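Local structure of 50S ribosomal protein L16 arginine hydroxylase (Escherichia coli, 4CCL) at residues A240-P244 against Q245-K249; R203-T207 against R208-S212. The protein hydroxylates an arginine of ribosomal protein uL16 at the 3 position, using iron(II), 2-oxoglutarate and molecular oxygen, and works as a homodimer. All coordinates share one frame; numbering follows the deposited sequence.

Contact 1. Residues A240-P244 against Q245-K249; sequences ADVLP and QEMDK
Leu-243 and Glu-246 meet at the N-terminus of helix 244-258, where a short strand turns directly into the helix and Leu-243 stands at the N-cap position. Leucine cannot cap with its side chain, but the carboxylate of Glu-246, three residues on, folds back to the N-H of the N-cap residue. Leu-243 N donates to Glu-246 OE1 over 3.0 Å at 158°; the oxygen accepts through its anti lone pair, the one away from OE2. The glutamate reaches it with CG beside its own backbone N (chi1 -51°) and the chain extended beyond. Its negative charge probably suits the positive end of the helix dipole, and Arg-236 pairs with the same OE1, while OE2 accepts from Trp-106 of the second subunit.

Backbone bonds start the helix. Leu-243 O accepts from Met-247 N at 3.2 Å, with a weak second bond from Glu-246 N, and Asp-248 N reaches Pro-244 O at 2.9 Å. Proline suits the first turn because an N-H at this position would have no carbonyl of a preceding turn to bond to.

Van der Waals contacts flank the polar ones. The side chains of Leu-243 and Gln-245 run alongside each other in the same direction, CD1 of the leucine lying 3.5 Å from NE2 of the glutamine. Val-242 pairs in parallel with a strand of the second subunit and packs on Trp-106 there. At about a right angle to the valine comes its apolar partner Met-247, a selenomethionine bent at chi2 and chi3, whose SE rests 3.9 Å from Val-242 CG1.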
loop_
_atom_site.group_PDB
_atom_site.type_symbol
_atom_site.label_atom_id
_atom_site.label_comp_id
_atom_site.label_asym_id
_atom_site.label_seq_id
_atom_site.Cartn_x
_atom_site.Cartn_y
_atom_site.Cartn_z
ATOM N N ALA B 240 2.752 19.231 22.005
ATOM C CA ALA B 240 3.332 18.709 20.770
ATOM C C ALA B 240 3.563 17.202 20.844
ATOM O O ALA B 240 3.948 16.579 19.855
ATOM C CB ALA B 240 4.631 19.427 20.441
ATOM N N ASP B 241 3.328 16.624 22.017
ATOM C CA ASP B 241 3.540 15.196 22.216
ATOM C C ASP B 241 2.470 14.339 21.558
ATOM O O ASP B 241 1.308 14.737 21.449
ATOM C CB ASP B 241 3.599 14.857 23.708
ATOM C CG ASP B 241 4.956 15.138 24.318
ATOM O OD1 ASP B 241 5.571 16.166 23.960
ATOM O OD2 ASP B 241 5.409 14.326 25.152
ATOM N N VAL B 242 2.881 13.155 21.121
ATOM C CA VAL B 242 1.950 12.118 20.715
ATOM C C VAL B 242 2.177 10.939 21.655
ATOM O O VAL B 242 3.223 10.289 21.609
ATOM C CB VAL B 242 2.187 11.678 19.260
ATOM C CG1 VAL B 242 1.172 10.620 18.854
ATOM C CG2 VAL B 242 2.115 12.877 18.324
ATOM N N LEU B 243 1.191 10.668 22.504
ATOM C CA LEU B 243 1.348 9.703 23.588
ATOM C C LEU B 243 1.308 8.256 23.094
ATOM O O LEU B 243 0.658 7.961 22.093
ATOM C CB LEU B 243 0.287 9.944 24.669
ATOM C CG LEU B 243 0.231 11.364 25.241
ATOM C CD1 LEU B 243 -0.636 11.423 26.490
ATOM C CD2 LEU B 243 1.627 11.895 25.532
ATOM N N PRO B 244 2.020 7.355 23.794
ATOM C CA PRO B 244 2.065 5.919 23.491
ATOM C C PRO B 244 0.686 5.275 23.347
ATOM O O PRO B 244 0.520 4.371 22.527
ATOM C CB PRO B 244 2.788 5.337 24.707
ATOM C CG PRO B 244 3.707 6.418 25.126
ATOM C CD PRO B 244 2.964 7.709 24.870
ATOM N N GLN B 245 -0.282 5.730 24.136
ATOM C CA GLN B 245 -1.643 5.211 24.051
ATOM C C GLN B 245 -2.247 5.508 22.684
ATOM O O GLN B 245 -2.956 4.677 22.109
ATOM C CB GLN B 245 -2.518 5.809 25.155
ATOM C CG GLN B 245 -1.865 6.946 25.926
ATOM C CD GLN B 245 -2.801 7.590 26.930
ATOM O OE1 GLN B 245 -3.972 7.228 27.021
ATOM N NE2 GLN B 245 -2.287 8.552 27.688
ATOM N N GLU B 246 -1.948 6.692 22.163
ATOM C CA GLU B 246 -2.481 7.122 20.876
ATOM C C GLU B 246 -1.865 6.324 19.729
ATOM O O GLU B 246 -2.571 5.890 18.813
ATOM C CB GLU B 246 -2.263 8.623 20.689
ATOM C CG GLU B 246 -2.761 9.442 21.871
ATOM C CD GLU B 246 -2.670 10.936 21.645
ATOM O OE1 GLU B 246 -1.551 11.486 21.719
ATOM O OE2 GLU B 246 -3.723 11.564 21.403
HETATM N N MSE B 247 -0.550 6.125 19.793
HETATM C CA MSE B 247 0.151 5.263 18.845
HETATM C C MSE B 247 -0.451 3.866 18.865
HETATM O O MSE B 247 -0.706 3.268 17.815
HETATM C CB MSE B 247 1.638 5.174 19.196
HETATM C CG MSE B 247 2.370 6.503 19.169
HETATM SE SE MSE B 247 2.511 7.239 17.369
HETATM C CE MSE B 247 3.662 5.881 16.568
ATOM N N ASP B 248 -0.667 3.357 20.075
ATOM C CA ASP B 248 -1.246 2.035 20.273
ATOM C C ASP B 248 -2.627 1.922 19.643
ATOM O O ASP B 248 -2.932 0.921 19.000
ATOM C CB ASP B 248 -1.320 1.686 21.763
ATOM C CG ASP B 248 0.032 1.325 22.345
ATOM O OD1 ASP B 248 0.934 0.945 21.566
ATOM O OD2 ASP B 248 0.186 1.413 23.582
ATOM N N LYS B 249 -3.459 2.942 19.831
ATOM C CA LYS B 249 -4.791 2.949 19.238
ATOM C C LYS B 249 -4.673 2.923 17.714
ATOM O O LYS B 249 -5.303 2.094 17.036
ATOM C CB LYS B 249 -5.573 4.183 19.704
ATOM C CG LYS B 249 -7.083 4.039 19.609
ATOM C CD LYS B 249 -7.786 4.736 20.768
ATOM C CE LYS B 249 -8.158 6.171 20.429
ATOM N NZ LYS B 249 -9.267 6.240 19.436
#

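Contact 2. Residues R203-T207 against R208-S212; sequences RAPNT and RELIS. With SO4 (sulfate ion), chain I.
Asn-206 and Glu-209 form a capping box at the start of helix 207-220. Asn-206 OD1 accepts from Glu-209 N at 3.0 Å, the donor lying nearly along the C=O axis; in return Glu-209 OE1 takes a weak, long bond of 3.3 Å from Asn-206 N. With CG set between backbone N and carbonyl carbon (chi1 51°), the short asparagine side chain can turn its oxygen to the helix. The two side chains cross at about a right angle, their amide and carboxylate planes 36° apart. Without the amide, as with an alanine here, Glu-209 N would probably lose its capping acceptor and the first turn would be likelier to fray. A water bridges Glu-209 OE1 to Ala-204 O.

Backbone bonds follow, Leu-210 N to Asn-206 O and Ile-211 N to Thr-207 O, the latter at 2.9 Å. Thr-207 pairs its hydroxyl with Asn-226 of the second subunit. Farther out, Arg-208 suits an anion: NH1 at 2.9 Å and NH2 at 3.0 Å grip O4 of a sulfate, probably from the crystallisation liquor, at the guanidinium edge.

The apolar ring of Pro-205 suits the packing, its CB 4.0 Å from Leu-210 CD2; the leucine also meets Trp-267 and Phe-268 of helix 263-272. The carboxylate's charge and the partial negative charge of the amide oxygen both lie at the positive end of the helix dipole, which is likely to stabilise this end.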
loop_
_atom_site.group_PDB
_atom_site.type_symbol
_atom_site.label_atom_id
_atom_site.label_comp_id
_atom_site.label_asym_id
_atom_site.label_seq_id
_atom_site.Cartn_x
_atom_site.Cartn_y
_atom_site.Cartn_z
ATOM N N ARG B 203 6.905 -20.643 -5.460
ATOM C CA ARG B 203 6.742 -19.238 -5.135
ATOM C C ARG B 203 6.277 -19.068 -3.700
ATOM O O ARG B 203 5.348 -19.740 -3.254
ATOM C CB ARG B 203 5.735 -18.594 -6.089
ATOM C CG ARG B 203 4.488 -19.433 -6.301
ATOM C CD ARG B 203 3.550 -18.812 -7.319
ATOM N NE ARG B 203 3.018 -17.530 -6.868
ATOM C CZ ARG B 203 2.034 -16.877 -7.475
ATOM N NH1 ARG B 203 1.467 -17.390 -8.559
ATOM N NH2 ARG B 203 1.614 -15.714 -6.996
ATOM N N ALA B 204 6.936 -18.176 -2.971
ATOM C CA ALA B 204 6.446 -17.783 -1.664
ATOM C C ALA B 204 6.567 -16.274 -1.532
ATOM O O ALA B 204 7.561 -15.687 -1.958
ATOM C CB ALA B 204 7.234 -18.483 -0.570
ATOM N N PRO B 205 5.552 -15.641 -0.931
ATOM C CA PRO B 205 5.551 -14.189 -0.735
ATOM C C PRO B 205 6.419 -13.774 0.444
ATOM O O PRO B 205 6.626 -14.573 1.355
ATOM C CB PRO B 205 4.083 -13.887 -0.433
ATOM C CG PRO B 205 3.584 -15.129 0.234
ATOM C CD PRO B 205 4.308 -16.269 -0.447
ATOM N N ASN B 206 6.916 -12.542 0.428
ATOM C CA ASN B 206 7.499 -11.970 1.632
ATOM C C ASN B 206 6.509 -10.996 2.269
ATOM O O ASN B 206 5.428 -10.773 1.725
ATOM C CB ASN B 206 8.863 -11.324 1.354
ATOM C CG ASN B 206 8.834 -10.346 0.195
ATOM O OD1 ASN B 206 7.832 -9.676 -0.050
ATOM N ND2 ASN B 206 9.950 -10.253 -0.520
ATOM N N THR B 207 6.870 -10.416 3.408
ATOM C CA THR B 207 5.929 -9.596 4.165
ATOM C C THR B 207 5.609 -8.306 3.422
ATOM O O THR B 207 4.471 -7.830 3.430
ATOM C CB THR B 207 6.469 -9.270 5.567
ATOM O OG1 THR B 207 6.890 -10.480 6.208
ATOM C CG2 THR B 207 5.394 -8.608 6.409
ATOM N N ARG B 208 6.636 -7.755 2.784
ATOM C CA ARG B 208 6.516 -6.565 1.952
ATOM C C ARG B 208 5.418 -6.715 0.899
ATOM O O ARG B 208 4.526 -5.866 0.791
ATOM C CB ARG B 208 7.873 -6.271 1.299
ATOM C CG ARG B 208 7.816 -5.460 0.021
ATOM C CD ARG B 208 9.174 -4.853 -0.329
ATOM N NE ARG B 208 10.159 -5.840 -0.772
ATOM C CZ ARG B 208 11.210 -6.232 -0.055
ATOM N NH1 ARG B 208 11.425 -5.727 1.152
ATOM N NH2 ARG B 208 12.052 -7.129 -0.549
ATOM N N GLU B 209 5.474 -7.811 0.147
ATOM C CA GLU B 209 4.490 -8.101 -0.894
ATOM C C GLU B 209 3.080 -8.280 -0.338
ATOM O O GLU B 209 2.093 -7.881 -0.967
ATOM C CB GLU B 209 4.910 -9.340 -1.693
ATOM C CG GLU B 209 5.931 -9.035 -2.778
ATOM C CD GLU B 209 6.874 -10.190 -3.063
ATOM O OE1 GLU B 209 6.574 -11.333 -2.654
ATOM O OE2 GLU B 209 7.925 -9.950 -3.693
ATOM N N LEU B 210 2.997 -8.826 0.872
ATOM C CA LEU B 210 1.714 -9.120 1.489
ATOM C C LEU B 210 1.081 -7.800 1.884
ATOM O O LEU B 210 0.018 -7.443 1.382
ATOM C CB LEU B 210 1.878 -10.007 2.730
ATOM C CG LEU B 210 2.278 -11.473 2.560
ATOM C CD1 LEU B 210 2.480 -12.121 3.922
ATOM C CD2 LEU B 210 1.228 -12.223 1.763
ATOM N N ILE B 211 1.731 -7.089 2.797
ATOM C CA ILE B 211 1.238 -5.794 3.254
ATOM C C ILE B 211 0.969 -4.804 2.106
ATOM O O ILE B 211 -0.027 -4.072 2.139
ATOM C CB ILE B 211 2.158 -5.194 4.351
ATOM C CG1 ILE B 211 1.430 -4.108 5.153
ATOM C CG2 ILE B 211 3.468 -4.694 3.754
ATOM C CD1 ILE B 211 2.125 -3.743 6.454
ATOM N N SER B 212 1.820 -4.808 1.078
ATOM C CA SER B 212 1.583 -3.957 -0.090
ATOM C C SER B 212 0.306 -4.357 -0.830
ATOM O O SER B 212 -0.580 -3.521 -1.066
ATOM C CB SER B 212 2.766 -4.006 -1.057
ATOM O OG SER B 212 2.525 -3.191 -2.189
HETATM S S SO4 I . 15.480 -6.851 1.027
HETATM O O1 SO4 I . 15.670 -8.290 1.182
HETATM O O2 SO4 I . 16.498 -6.140 1.794
HETATM O O3 SO4 I . 15.593 -6.490 -0.384
HETATM O O4 SO4 I . 14.154 -6.482 1.514
HETATM O O HOH W 1 7.456 -14.038 -4.061
#

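In the fold
Contact 2 comes first along the chain and contact 1 follows it in series, their centres 29 Å apart and their nearest atoms about 14 Å apart, without touching. Contact 2 lies where the loop after strand 195-202 of the antiparallel sheet leads into helix 207-220, its centre about 15 Å from the chain's centre; contact 1 lies farther out, about 43 Å from it, where strand 241-242 runs into helix 244-258. Each therefore marks the N-terminus of a helix. Neither lies at the annotated iron or substrate sites; since both touch the second subunit, they are consistent with a part in holding the homodimer together.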